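Local coordinates for protein blue-light-activated histidine kinase 2 (Erythrobacter litoralis HTCC2594, PDB 4R39) that transfers phosphate from ATP to a protein histidine, here as the C-terminal kinase portion of a blue-light-sensing bacterial receptor involved in virulence, at residues D117-T122 against T223-E228; K108-A113 against V149-S154; A141-A146 against D169-P174. All blocks are in the same frame, centred on the assembly; numbering follows the deposited sequence.

Contact 1: residues D117-T122 against T223-E228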
ATOM      1  N   ASP A 117      -0.828   5.149 -15.545  1.00 28.24           N
ATOM      2  CA  ASP A 117       0.597   5.242 -15.271  1.00 25.37           C
ATOM      3  C   ASP A 117       0.870   6.399 -14.321  1.00 28.52           C
ATOM      4  O   ASP A 117       0.356   7.504 -14.508  1.00 27.59           O
ATOM      5  CB  ASP A 117       1.393   5.430 -16.564  1.00 26.49           C
ATOM      6  CG  ASP A 117       1.578   4.131 -17.338  1.00 31.87           C
ATOM      7  OD1 ASP A 117       1.295   3.046 -16.784  1.00 28.27           O
ATOM      8  OD2 ASP A 117       2.023   4.199 -18.507  1.00 36.34           O
ATOM      9  N   VAL A 118       1.685   6.134 -13.304  1.00 14.52           N
ATOM     10  CA  VAL A 118       2.032   7.141 -12.308  1.00 14.83           C
ATOM     11  C   VAL A 118       3.538   7.163 -12.069  1.00 15.25           C
ATOM     12  O   VAL A 118       4.245   6.238 -12.463  1.00 15.22           O
ATOM     13  CB  VAL A 118       1.324   6.858 -10.975  1.00 14.45           C
ATOM     14  CG1 VAL A 118      -0.181   6.767 -11.191  1.00 14.11           C
ATOM     15  CG2 VAL A 118       1.859   5.573 -10.346  1.00 14.14           C
ATOM     16  N   PRO A 119       4.039   8.220 -11.416  1.00 20.54           N
ATOM     17  CA  PRO A 119       5.463   8.254 -11.063  1.00 20.29           C
ATOM     18  C   PRO A 119       5.810   7.203 -10.014  1.00 21.50           C
ATOM     19  O   PRO A 119       4.916   6.712  -9.327  1.00 23.04           O
ATOM     20  CB  PRO A 119       5.650   9.662 -10.488  1.00 21.86           C
ATOM     21  CG  PRO A 119       4.494  10.454 -11.009  1.00 24.57           C
ATOM     22  CD  PRO A 119       3.364   9.488 -11.096  1.00 24.17           C
ATOM     23  N   VAL A 120       7.092   6.870  -9.892  1.00 22.87           N
ATOM     24  CA  VAL A 120       7.534   5.851  -8.943  1.00 26.38           C
ATOM     25  C   VAL A 120       7.099   6.173  -7.518  1.00 26.92           C
ATOM     26  O   VAL A 120       6.550   5.319  -6.826  1.00 24.65           O
ATOM     27  CB  VAL A 120       9.068   5.690  -8.955  1.00 28.96           C
ATOM     28  CG1 VAL A 120       9.502   4.635  -7.940  1.00 26.84           C
ATOM     29  CG2 VAL A 120       9.555   5.315 -10.344  1.00 29.50           C
ATOM     30  N   GLU A 121       7.359   7.403  -7.082  1.00 24.14           N
ATOM     31  CA  GLU A 121       7.028   7.813  -5.723  1.00 24.23           C
ATOM     32  C   GLU A 121       5.540   7.677  -5.448  1.00 26.04           C
ATOM     33  O   GLU A 121       5.134   7.290  -4.359  1.00 25.22           O
ATOM     34  CB  GLU A 121       7.449   9.260  -5.477  1.00 27.43           C
ATOM     35  CG  GLU A 121       8.921   9.428  -5.132  1.00 30.12           C
ATOM     36  CD  GLU A 121       9.187  10.631  -4.248  1.00 35.39           C
ATOM     37  OE1 GLU A 121       8.215  11.221  -3.727  1.00 35.98           O
ATOM     38  OE2 GLU A 121      10.374  10.983  -4.062  1.00 35.43           O
ATOM     39  N   THR A 122       4.727   8.008  -6.441  1.00 22.98           N
ATOM     40  CA  THR A 122       3.286   7.945  -6.286  1.00 20.68           C
ATOM     41  C   THR A 122       2.845   6.497  -6.106  1.00 20.24           C
ATOM     42  O   THR A 122       1.991   6.198  -5.269  1.00 18.98           O
ATOM     43  CB  THR A 122       2.577   8.559  -7.504  1.00 20.76           C
ATOM     44  OG1 THR A 122       3.028   9.906  -7.687  1.00 24.05           O
ATOM     45  CG2 THR A 122       1.067   8.557  -7.313  1.00 20.13           C
ATOM     46  N   THR A 223       4.344  18.079  -9.121  1.00 30.51           N
ATOM     47  CA  THR A 223       4.655  19.190  -8.231  1.00 31.89           C
ATOM     48  C   THR A 223       5.195  18.708  -6.885  1.00 33.51           C
ATOM     49  O   THR A 223       6.214  19.204  -6.409  1.00 35.24           O
ATOM     50  CB  THR A 223       3.402  20.055  -8.000  1.00 34.82           C
ATOM     51  OG1 THR A 223       2.833  20.416  -9.265  1.00 37.78           O
ATOM     52  CG2 THR A 223       3.741  21.317  -7.222  1.00 33.56           C
ATOM     53  N   LEU A 224       4.512  17.746  -6.272  1.00 35.78           N
ATOM     54  CA  LEU A 224       4.946  17.195  -4.991  1.00 34.72           C
ATOM     55  C   LEU A 224       6.346  16.593  -5.085  1.00 36.78           C
ATOM     56  O   LEU A 224       7.195  16.835  -4.232  1.00 39.50           O
ATOM     57  CB  LEU A 224       3.974  16.113  -4.515  1.00 30.63           C
ATOM     58  CG  LEU A 224       2.546  16.545  -4.175  1.00 33.72           C
ATOM     59  CD1 LEU A 224       1.706  15.330  -3.819  1.00 33.05           C
ATOM     60  CD2 LEU A 224       2.526  17.551  -3.042  1.00 33.04           C
ATOM     61  N   ILE A 225       6.572  15.810  -6.132  1.00 34.30           N
ATOM     62  CA  ILE A 225       7.822  15.080  -6.304  1.00 35.59           C
ATOM     63  C   ILE A 225       9.010  16.025  -6.524  1.00 40.99           C
ATOM     64  O   ILE A 225      10.095  15.801  -5.984  1.00 39.20           O
ATOM     65  CB  ILE A 225       7.684  14.060  -7.461  1.00 32.77           C
ATOM     66  CG1 ILE A 225       6.701  12.958  -7.053  1.00 32.73           C
ATOM     67  CG2 ILE A 225       9.020  13.428  -7.819  1.00 31.62           C
ATOM     68  CD1 ILE A 225       6.174  12.135  -8.210  1.00 32.40           C
ATOM     69  N   ALA A 226       8.801  17.086  -7.298  1.00 39.70           N
ATOM     70  CA  ALA A 226       9.872  18.036  -7.593  1.00 40.61           C
ATOM     71  C   ALA A 226      10.131  19.004  -6.432  1.00 44.44           C
ATOM     72  O   ALA A 226      11.232  19.542  -6.304  1.00 44.85           O
ATOM     73  CB  ALA A 226       9.561  18.800  -8.867  1.00 35.49           C
ATOM     74  N   ASP A 227       9.119  19.227  -5.595  1.00 49.83           N
ATOM     75  CA  ASP A 227       9.285  20.049  -4.397  1.00 52.45           C
ATOM     76  C   ASP A 227      10.232  19.371  -3.417  1.00 52.05           C
ATOM     77  O   ASP A 227      10.916  20.033  -2.637  1.00 54.14           O
ATOM     78  CB  ASP A 227       7.944  20.294  -3.699  1.00 54.06           C
ATOM     79  CG  ASP A 227       7.067  21.289  -4.438  1.00 59.74           C
ATOM     80  OD1 ASP A 227       7.594  22.073  -5.257  1.00 59.15           O
ATOM     81  OD2 ASP A 227       5.841  21.289  -4.186  1.00 59.35           O
ATOM     82  N   GLU A 228      10.265  18.044  -3.460  1.00 47.77           N
ATOM     83  CA  GLU A 228      11.130  17.265  -2.584  1.00 48.81           C
ATOM     84  C   GLU A 228      12.579  17.306  -3.060  1.00 49.94           C
ATOM     85  O   GLU A 228      13.443  16.646  -2.486  1.00 51.05           O
ATOM     86  CB  GLU A 228      10.654  15.812  -2.530  1.00 47.25           C
ATOM     87  CG  GLU A 228       9.265  15.627  -1.929  1.00 43.99           C
ATOM     88  CD  GLU A 228       8.731  14.224  -2.120  1.00 43.01           C
ATOM     89  OE1 GLU A 228       9.327  13.468  -2.913  1.00 43.01           O
ATOM     90  OE2 GLU A 228       7.718  13.873  -1.480  1.00 44.65           O
TER

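Contact 2: residues K108-A113 against V149-S154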
ATOM      1  N   LYS A 108     -14.596 -13.313   0.293  1.00 13.52           N
ATOM      2  CA  LYS A 108     -14.421 -12.916  -1.094  1.00 13.15           C
ATOM      3  C   LYS A 108     -13.642 -11.616  -1.189  1.00 15.30           C
ATOM      4  O   LYS A 108     -13.993 -10.631  -0.536  1.00 16.36           O
ATOM      5  CB  LYS A 108     -15.785 -12.736  -1.761  1.00 13.21           C
ATOM      6  CG  LYS A 108     -15.711 -12.369  -3.231  1.00 13.06           C
ATOM      7  CD  LYS A 108     -17.087 -12.328  -3.862  1.00 14.56           C
ATOM      8  CE  LYS A 108     -17.846 -11.077  -3.462  1.00 15.66           C
ATOM      9  NZ  LYS A 108     -19.203 -11.056  -4.076  1.00 21.63           N
ATOM     10  N   VAL A 109     -12.590 -11.615  -2.006  1.00 12.32           N
ATOM     11  CA  VAL A 109     -11.858 -10.386  -2.305  1.00 11.99           C
ATOM     12  C   VAL A 109     -11.979 -10.007  -3.782  1.00 11.77           C
ATOM     13  O   VAL A 109     -11.374 -10.639  -4.646  1.00 11.79           O
ATOM     14  CB  VAL A 109     -10.373 -10.497  -1.938  1.00 12.04           C
ATOM     15  CG1 VAL A 109      -9.682  -9.151  -2.145  1.00 11.79           C
ATOM     16  CG2 VAL A 109     -10.219 -10.967  -0.497  1.00 12.43           C
ATOM     17  N   ASN A 110     -12.765  -8.968  -4.053  1.00 13.23           N
ATOM     18  CA  ASN A 110     -12.881  -8.409  -5.393  1.00 13.72           C
ATOM     19  C   ASN A 110     -11.837  -7.319  -5.626  1.00 14.01           C
ATOM     20  O   ASN A 110     -11.481  -6.591  -4.702  1.00 12.42           O
ATOM     21  CB  ASN A 110     -14.282  -7.834  -5.613  1.00 15.49           C
ATOM     22  CG  ASN A 110     -15.287  -8.881  -6.056  1.00 16.73           C
ATOM     23  OD1 ASN A 110     -14.938  -9.853  -6.720  1.00 14.74           O
ATOM     24  ND2 ASN A 110     -16.547  -8.680  -5.691  1.00 22.67           N
ATOM     25  N   VAL A 111     -11.356  -7.212  -6.864  1.00 11.32           N
ATOM     26  CA  VAL A 111     -10.327  -6.238  -7.217  1.00 11.19           C
ATOM     27  C   VAL A 111     -10.657  -5.565  -8.541  1.00 11.29           C
ATOM     28  O   VAL A 111     -10.791  -6.240  -9.562  1.00 11.43           O
ATOM     29  CB  VAL A 111      -8.946  -6.908  -7.355  1.00 11.18           C
ATOM     30  CG1 VAL A 111      -7.877  -5.877  -7.731  1.00 11.13           C
ATOM     31  CG2 VAL A 111      -8.576  -7.630  -6.067  1.00 11.25           C
ATOM     32  N   GLN A 112     -10.772  -4.240  -8.517  1.00 24.25           N
ATOM     33  CA  GLN A 112     -11.071  -3.465  -9.716  1.00 24.90           C
ATOM     34  C   GLN A 112     -10.128  -2.272  -9.828  1.00 25.34           C
ATOM     35  O   GLN A 112     -10.405  -1.211  -9.279  1.00 27.46           O
ATOM     36  CB  GLN A 112     -12.517  -2.971  -9.671  1.00 27.03           C
ATOM     37  CG  GLN A 112     -12.948  -2.184 -10.902  1.00 32.76           C
ATOM     38  CD  GLN A 112     -13.161  -3.074 -12.108  1.00 41.26           C
ATOM     39  OE1 GLN A 112     -14.061  -3.919 -12.121  1.00 44.66           O
ATOM     40  NE2 GLN A 112     -12.332  -2.893 -13.132  1.00 43.35           N
ATOM     41  N   ALA A 113      -9.029  -2.445 -10.555  1.00 13.16           N
ATOM     42  CA  ALA A 113      -8.038  -1.379 -10.714  1.00 15.92           C
ATOM     43  C   ALA A 113      -7.998  -0.831 -12.144  1.00 13.86           C
ATOM     44  O   ALA A 113      -7.900  -1.592 -13.103  1.00 17.10           O
ATOM     45  CB  ALA A 113      -6.665  -1.878 -10.298  1.00 15.85           C
ATOM     46  N   VAL A 149     -16.825 -10.038   2.755  1.00 16.01           N
ATOM     47  CA  VAL A 149     -16.460  -9.527   1.443  1.00 15.60           C
ATOM     48  C   VAL A 149     -15.521  -8.343   1.611  1.00 14.92           C
ATOM     49  O   VAL A 149     -15.755  -7.471   2.441  1.00 15.08           O
ATOM     50  CB  VAL A 149     -17.703  -9.077   0.641  1.00 16.33           C
ATOM     51  CG1 VAL A 149     -17.296  -8.503  -0.717  1.00 16.04           C
ATOM     52  CG2 VAL A 149     -18.669 -10.240   0.459  1.00 17.32           C
ATOM     53  N   VAL A 150     -14.452  -8.332   0.827  1.00 14.40           N
ATOM     54  CA  VAL A 150     -13.601  -7.159   0.716  1.00 13.92           C
ATOM     55  C   VAL A 150     -13.586  -6.736  -0.742  1.00 13.84           C
ATOM     56  O   VAL A 150     -13.498  -7.571  -1.636  1.00 14.06           O
ATOM     57  CB  VAL A 150     -12.155  -7.420   1.179  1.00 13.66           C
ATOM     58  CG1 VAL A 150     -11.358  -6.128   1.150  1.00 13.41           C
ATOM     59  CG2 VAL A 150     -12.139  -8.003   2.578  1.00 13.95           C
ATOM     60  N   GLN A 151     -13.687  -5.436  -0.977  1.00 20.40           N
ATOM     61  CA  GLN A 151     -13.594  -4.909  -2.327  1.00 17.13           C
ATOM     62  C   GLN A 151     -12.527  -3.832  -2.390  1.00 16.79           C
ATOM     63  O   GLN A 151     -12.562  -2.874  -1.630  1.00 17.20           O
ATOM     64  CB  GLN A 151     -14.942  -4.350  -2.775  1.00 20.42           C
ATOM     65  CG  GLN A 151     -16.089  -5.327  -2.569  1.00 25.74           C
ATOM     66  CD  GLN A 151     -17.192  -5.164  -3.596  1.00 31.77           C
ATOM     67  OE1 GLN A 151     -17.325  -5.979  -4.516  1.00 31.47           O
ATOM     68  NE2 GLN A 151     -17.998  -4.116  -3.440  1.00 31.31           N
ATOM     69  N   LEU A 152     -11.567  -4.019  -3.288  1.00 13.26           N
ATOM     70  CA  LEU A 152     -10.573  -3.002  -3.590  1.00 13.09           C
ATOM     71  C   LEU A 152     -10.919  -2.373  -4.935  1.00 13.35           C
ATOM     72  O   LEU A 152     -11.081  -3.079  -5.924  1.00 13.73           O
ATOM     73  CB  LEU A 152      -9.172  -3.620  -3.623  1.00 13.15           C
ATOM     74  CG  LEU A 152      -8.031  -2.766  -4.183  1.00 13.28           C
ATOM     75  CD1 LEU A 152      -7.779  -1.550  -3.314  1.00 13.16           C
ATOM     76  CD2 LEU A 152      -6.760  -3.597  -4.321  1.00 13.76           C
ATOM     77  N   ARG A 153     -11.055  -1.051  -4.958  1.00 17.20           N
ATOM     78  CA  ARG A 153     -11.290  -0.309  -6.195  1.00 17.68           C
ATOM     79  C   ARG A 153     -10.247   0.778  -6.351  1.00 17.46           C
ATOM     80  O   ARG A 153      -9.801   1.371  -5.373  1.00 18.83           O
ATOM     81  CB  ARG A 153     -12.666   0.356  -6.194  1.00 18.01           C
ATOM     82  CG  ARG A 153     -13.802  -0.507  -6.680  1.00 21.17           C
ATOM     83  CD  ARG A 153     -15.137   0.200  -6.489  1.00 26.03           C
ATOM     84  NE  ARG A 153     -16.079  -0.656  -5.772  1.00 32.58           N
ATOM     85  CZ  ARG A 153     -16.462  -0.484  -4.509  1.00 36.78           C
ATOM     86  NH1 ARG A 153     -16.012   0.536  -3.783  1.00 35.11           N
ATOM     87  NH2 ARG A 153     -17.321  -1.338  -3.966  1.00 37.52           N
ATOM     88  N   SER A 154      -9.866   1.032  -7.593  1.00 13.93           N
ATOM     89  CA  SER A 154      -8.962   2.118  -7.923  1.00 14.05           C
ATOM     90  C   SER A 154      -9.495   2.746  -9.198  1.00 14.60           C
ATOM     91  O   SER A 154      -9.351   2.179 -10.283  1.00 15.44           O
ATOM     92  CB  SER A 154      -7.543   1.584  -8.121  1.00 14.17           C
ATOM     93  OG  SER A 154      -6.619   2.633  -8.339  1.00 17.14           O
TER
HETATM   94  O   HOH W   1     -19.825  -8.006  -3.416  1.00 31.86           O

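Contact 3: residues A141-A146 against D169-P174. With ANP (phosphoaminophosphonic acid-adenylate ester), chain F.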
ATOM      1  N   ALA A 141     -11.245  -7.561  10.082  1.00 21.74           N
ATOM      2  CA  ALA A 141     -12.669  -7.338   9.837  1.00 20.66           C
ATOM      3  C   ALA A 141     -13.531  -8.576  10.056  1.00 20.80           C
ATOM      4  O   ALA A 141     -14.751  -8.457  10.181  1.00 21.51           O
ATOM      5  CB  ALA A 141     -12.892  -6.801   8.431  1.00 17.37           C
ATOM      6  N   PHE A 142     -12.913  -9.751  10.112  1.00 18.79           N
ATOM      7  CA  PHE A 142     -13.674 -11.001  10.135  1.00 18.96           C
ATOM      8  C   PHE A 142     -13.276 -11.953  11.270  1.00 21.92           C
ATOM      9  O   PHE A 142     -13.441 -13.169  11.143  1.00 20.06           O
ATOM     10  CB  PHE A 142     -13.539 -11.699   8.778  1.00 20.33           C
ATOM     11  CG  PHE A 142     -13.772 -10.783   7.602  1.00 20.40           C
ATOM     12  CD1 PHE A 142     -15.033 -10.261   7.353  1.00 20.73           C
ATOM     13  CD2 PHE A 142     -12.735 -10.440   6.749  1.00 18.51           C
ATOM     14  CE1 PHE A 142     -15.253  -9.415   6.278  1.00 19.50           C
ATOM     15  CE2 PHE A 142     -12.951  -9.595   5.671  1.00 19.91           C
ATOM     16  CZ  PHE A 142     -14.212  -9.084   5.436  1.00 19.06           C
ATOM     17  N   SER A 143     -12.774 -11.401  12.376  1.00 39.78           N
ATOM     18  CA  SER A 143     -12.378 -12.194  13.546  1.00 44.83           C
ATOM     19  C   SER A 143     -13.472 -13.161  13.982  1.00 45.21           C
ATOM     20  O   SER A 143     -13.231 -14.354  14.170  1.00 45.89           O
ATOM     21  CB  SER A 143     -12.058 -11.277  14.728  1.00 45.12           C
ATOM     22  OG  SER A 143     -11.101 -10.293  14.386  1.00 48.68           O
ATOM     23  N   ASP A 144     -14.673 -12.619  14.138  1.00 44.26           N
ATOM     24  CA  ASP A 144     -15.811 -13.353  14.677  1.00 46.08           C
ATOM     25  C   ASP A 144     -16.807 -13.728  13.585  1.00 45.22           C
ATOM     26  O   ASP A 144     -17.922 -14.157  13.876  1.00 47.83           O
ATOM     27  CB  ASP A 144     -16.508 -12.493  15.731  1.00 50.79           C
ATOM     28  CG  ASP A 144     -16.825 -11.099  15.224  1.00 54.56           C
ATOM     29  OD1 ASP A 144     -16.105 -10.619  14.322  1.00 55.10           O
ATOM     30  OD2 ASP A 144     -17.787 -10.480  15.725  1.00 58.12           O
ATOM     31  N   ARG A 145     -16.398 -13.568  12.330  1.00 35.31           N
ATOM     32  CA  ARG A 145     -17.282 -13.794  11.190  1.00 30.86           C
ATOM     33  C   ARG A 145     -16.943 -15.089  10.471  1.00 32.52           C
ATOM     34  O   ARG A 145     -15.779 -15.484  10.400  1.00 36.07           O
ATOM     35  CB  ARG A 145     -17.174 -12.634  10.199  1.00 31.07           C
ATOM     36  CG  ARG A 145     -17.598 -11.293  10.759  1.00 31.25           C
ATOM     37  CD  ARG A 145     -19.075 -11.289  11.094  1.00 33.67           C
ATOM     38  NE  ARG A 145     -19.497 -10.026  11.688  1.00 33.73           N
ATOM     39  CZ  ARG A 145     -19.981  -8.995  11.008  1.00 37.34           C
ATOM     40  NH1 ARG A 145     -20.120  -9.057   9.686  1.00 39.27           N
ATOM     41  NH2 ARG A 145     -20.333  -7.893  11.654  1.00 40.64           N
ATOM     42  N   ALA A 146     -17.969 -15.740   9.933  1.00 23.98           N
ATOM     43  CA  ALA A 146     -17.780 -16.967   9.171  1.00 27.11           C
ATOM     44  C   ALA A 146     -17.599 -16.660   7.685  1.00 28.26           C
ATOM     45  O   ALA A 146     -16.956 -17.421   6.961  1.00 29.90           O
ATOM     46  CB  ALA A 146     -18.959 -17.908   9.383  1.00 26.13           C
ATOM     47  N   ASP A 169     -17.610  -5.767   4.675  1.00 21.43           N
ATOM     48  CA  ASP A 169     -18.945  -5.945   5.233  1.00 22.39           C
ATOM     49  C   ASP A 169     -18.848  -6.572   6.623  1.00 23.99           C
ATOM     50  O   ASP A 169     -19.833  -7.059   7.175  1.00 28.26           O
ATOM     51  CB  ASP A 169     -19.812  -6.804   4.314  1.00 21.71           C
ATOM     52  CG  ASP A 169     -19.367  -8.255   4.265  1.00 22.81           C
ATOM     53  OD1 ASP A 169     -18.229  -8.565   4.680  1.00 22.47           O
ATOM     54  OD2 ASP A 169     -20.165  -9.089   3.788  1.00 25.71           O
ATOM     55  N   GLY A 170     -17.647  -6.535   7.189  1.00 24.95           N
ATOM     56  CA  GLY A 170     -17.365  -7.244   8.419  1.00 27.28           C
ATOM     57  C   GLY A 170     -17.618  -6.483   9.703  1.00 29.47           C
ATOM     58  O   GLY A 170     -18.613  -5.779   9.867  1.00 31.64           O
ATOM     59  N   ARG A 171     -16.666  -6.627  10.609  1.00 33.10           N
ATOM     60  CA  ARG A 171     -16.853  -6.360  12.025  1.00 36.38           C
ATOM     61  C   ARG A 171     -16.883  -4.871  12.365  1.00 35.71           C
ATOM     62  O   ARG A 171     -17.555  -4.458  13.311  1.00 37.80           O
ATOM     63  CB  ARG A 171     -15.721  -7.083  12.750  1.00 37.17           C
ATOM     64  CG  ARG A 171     -15.445  -6.724  14.176  1.00 37.99           C
ATOM     65  CD  ARG A 171     -14.089  -7.308  14.511  1.00 42.23           C
ATOM     66  NE  ARG A 171     -13.759  -7.230  15.926  1.00 47.46           N
ATOM     67  CZ  ARG A 171     -14.310  -7.997  16.858  1.00 49.98           C
ATOM     68  NH1 ARG A 171     -15.235  -8.888  16.526  1.00 51.33           N
ATOM     69  NH2 ARG A 171     -13.944  -7.867  18.123  1.00 56.39           N
ATOM     70  N   GLY A 172     -16.164  -4.072  11.584  1.00 24.72           N
ATOM     71  CA  GLY A 172     -16.070  -2.643  11.822  1.00 25.31           C
ATOM     72  C   GLY A 172     -14.899  -2.296  12.718  1.00 25.69           C
ATOM     73  O   GLY A 172     -14.505  -3.091  13.566  1.00 26.25           O
ATOM     74  N   ILE A 173     -14.338  -1.106  12.527  1.00 25.58           N
ATOM     75  CA  ILE A 173     -13.280  -0.619  13.402  1.00 26.07           C
ATOM     76  C   ILE A 173     -13.897  -0.204  14.738  1.00 28.15           C
ATOM     77  O   ILE A 173     -14.888   0.526  14.754  1.00 29.24           O
ATOM     78  CB  ILE A 173     -12.534   0.579  12.773  1.00 25.52           C
ATOM     79  CG1 ILE A 173     -11.920   0.155  11.430  1.00 23.91           C
ATOM     80  CG2 ILE A 173     -11.474   1.121  13.744  1.00 26.13           C
ATOM     81  CD1 ILE A 173     -11.062   1.211  10.745  1.00 23.56           C
ATOM     82  N   PRO A 174     -13.322  -0.673  15.862  1.00 32.47           N
ATOM     83  CA  PRO A 174     -13.831  -0.305  17.191  1.00 34.61           C
ATOM     84  C   PRO A 174     -14.041   1.200  17.351  1.00 36.64           C
ATOM     85  O   PRO A 174     -13.266   1.982  16.802  1.00 34.96           O
ATOM     86  CB  PRO A 174     -12.724  -0.790  18.127  1.00 34.18           C
ATOM     87  CG  PRO A 174     -12.118  -1.938  17.420  1.00 32.53           C
ATOM     88  CD  PRO A 174     -12.187  -1.610  15.956  1.00 30.55           C
TER
HETATM   89  PG  ANP F 402       0.067  -3.437  11.901  1.00 19.58           P
HETATM   90  O1G ANP F 402       1.283  -2.641  12.237  1.00 14.88           O
HETATM   91  O2G ANP F 402      -0.848  -2.622  10.914  1.00  5.29           O
HETATM   92  O3G ANP F 402       0.513  -4.777  11.193  1.00 10.89           O
HETATM   93  PB  ANP F 402      -2.376  -3.240  13.278  1.00  9.76           P
HETATM   94  O1B ANP F 402      -3.125  -3.820  14.430  1.00 19.96           O
HETATM   95  O2B ANP F 402      -3.068  -3.702  11.958  1.00  6.30           O
HETATM   96  N3B ANP F 402      -0.785  -3.780  13.326  1.00 12.41           N
HETATM   97  PA  ANP F 402      -3.315  -0.771  12.490  1.00 16.03           P
HETATM   98  O1A ANP F 402      -3.153  -1.081  11.053  1.00 16.50           O
HETATM   99  O2A ANP F 402      -2.998   0.684  12.851  1.00 10.05           O
HETATM  100  O3A ANP F 402      -2.370  -1.680  13.393  1.00 15.11           O
HETATM  101  O5' ANP F 402      -4.782  -1.138  12.926  1.00 16.88           O
HETATM  102  C5' ANP F 402      -5.329  -0.554  14.118  1.00 14.26           C
HETATM  103  C4' ANP F 402      -6.425  -1.434  14.664  1.00  3.78           C
HETATM  104  O4' ANP F 402      -7.681  -1.072  14.054  1.00 10.32           O
HETATM  105  C3' ANP F 402      -6.285  -2.931  14.412  1.00  9.84           C
HETATM  106  O3' ANP F 402      -5.472  -3.541  15.408  1.00 24.62           O
HETATM  107  C2' ANP F 402      -7.732  -3.412  14.491  1.00 18.27           C
HETATM  108  O2' ANP F 402      -8.122  -3.658  15.836  1.00 27.28           O
HETATM  109  C1' ANP F 402      -8.506  -2.216  13.918  1.00 15.96           C
HETATM  110  N9  ANP F 402      -8.871  -2.343  12.511  1.00 20.31           N
HETATM  111  C8  ANP F 402      -8.175  -1.867  11.429  1.00 12.57           C
HETATM  112  N7  ANP F 402      -8.747  -2.112  10.276  1.00 13.34           N
HETATM  113  C5  ANP F 402      -9.902  -2.799  10.622  1.00 13.91           C
HETATM  114  C6  ANP F 402     -10.948  -3.342   9.853  1.00 15.49           C
HETATM  115  N6  ANP F 402     -11.001  -3.280   8.521  1.00 22.58           N
HETATM  116  N1  ANP F 402     -11.954  -3.961  10.511  1.00 17.25           N
HETATM  117  C2  ANP F 402     -11.906  -4.026  11.845  1.00 16.09           C
HETATM  118  N3  ANP F 402     -10.973  -3.551  12.674  1.00 17.65           N
HETATM  119  C4  ANP F 402      -9.992  -2.944  11.996  1.00 17.24           C
HETATM  120  O   HOH W   2     -18.760 -10.255   7.353  1.00 15.50           O

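Contact 1: residues D117-T122 against T223-E228
P119, E121 and T122 meet I225 and E228 in a buried contact between two helix ends of the Bergerat-fold ATPase domain, at the far end of helix 120-140 from the nucleotide. P119 occupies the N-cap position of this helix, which farther along carries the ANP-binding N136 and H140; I225 and E228 belong to the C-terminal helix 221-227 and its exit. I225 is the apolar wedge. Its CG1 lies anti to the carbonyl carbon (chi1 -68°), which sends CD1 across the gap onto the proline ring, 3.4 Å from P119 CB. CD1 also lies 3.9 Å from T122 OG1, a hydroxyl whose polar partner is Q221 OE1, the two side chains crossing at about a right angle. I225 CG1 is 4.1 Å from E121 CB. Beyond this apolar patch the extended side chains of E121 and E228 reach out antiparallel from the two segments and overlap at their carboxylates. R125 forms salt bridges with both acids and R229 with E121, and these cations probably balance whatever negative charge the pair carries. The carboxylate planes are turned 35° apart, and E228 OE1 faces both E121 oxygens, 2.6 Å from OE1 and 2.9 Å from OE2.

Contact 2: residues K108-A113 against V149-S154
N110 and Q151 stand side by side on two parallel strands, and their amides join on the face that also carries K108 and R153: N110 ND2 donates to Q151 OE1 at 3.0 Å, in the plane of the Q151 carbonyl and close to the plane of the N110 amide, although the two amide planes are turned 48° apart. As register partners they leave the same face of the sheet; each CG stays beside its own backbone N, which brings the two amides together. Q151 NE2 has a weak hydrogen bond to E167, consistent with this amide orientation. On the same face K108 bends at chi3, laying CE against V149, 3.8 Å from CG1, while NZ donates to a water that gives a weak bond to the same Q151 OE1. R153 touches Q112 through its stem, CG to Q112 CB at 4.1 Å, and its guanidinium instead makes a salt bridge with E167. The strands are the two arms of a beta-alpha-beta crossover through helix 120-140, at one edge of the mixed sheet of the Bergerat fold. They run 2° from parallel, and the backbone ladder alternates regularly, from V150 N to K108 O at 2.7 Å to S154 N to Q112 O at 2.9 Å. V109, V111, V150 and L152 occupy the other face, under helices 87-102 and 120-140. There V111 CG1 lies 4.3 Å from L152 CD2, with A95 touching both residues, and V150 reaches L134 and A137.

Contact 3: residues A141-A146 against D169-P174
The G1 box of the histidine-kinase ATPase, the D-x-G-x-G motif running from D168 to G172, is pinned here to the loop that follows the N-box helix 120-140, beside the adenine of ANP. A141 and R171 make the central link: R171 N donates to a lone pair of A141 O, in the carbonyl plane, at 2.7 Å. A141 is also a spacer, its CB 3.8 Å above the centre of the F142 ring and 3.6 Å from ANP N1. The F142 ring turns its edge to D169, CE1 lying 3.5 Å from OD1, with ring and carboxylate planes 71° apart. R145, bent at chi2 (-65°), lays one guanidinium face over the G170 peptide; NH1 gives a weak bond to D169 O at 3.2 Å, and NH2 is held by G207 O. Farther out, D144 and R171 close a salt bridge, OD1 to NH1 at 2.9 Å. The acid comes in at the guanidinium edge, its own plane nearly perpendicular, while S143 CB lies over one face. G172 O approaches ANP C2 and I173 CG1 packs on the purine. The two loops thus meet where helix 120-140 and strand 161-168 end: D168, the last residue of that strand, binds ANP, and D169 OD1 accepts a hydrogen bond from V149 N at the start of strand 148-156.

Overall arrangement
All three contacts lie in the ATP-binding part of the chain and are threaded on helix 120-140. Contact 1 holds its beginning against the C-terminal helix; contact 3 follows its end; contact 2 pairs strands 107-113 and 148-156, one earlier and one later in sequence than the helix. Contacts 2 and 3 are neighbours, centres about 17 Å apart, and touch where F142 packs on V149 and V150. Contact 1 is about 26 Å from contact 2 and 35 Å from contact 3 between centres, the latter across the middle of the chain. In sequence the order is 108-113, 117-122, 141-146, 149-154, 169-174 and 223-228. One helix therefore spans the domain from the C-terminal helix to the nucleotide, with the edge of the sheet alongside.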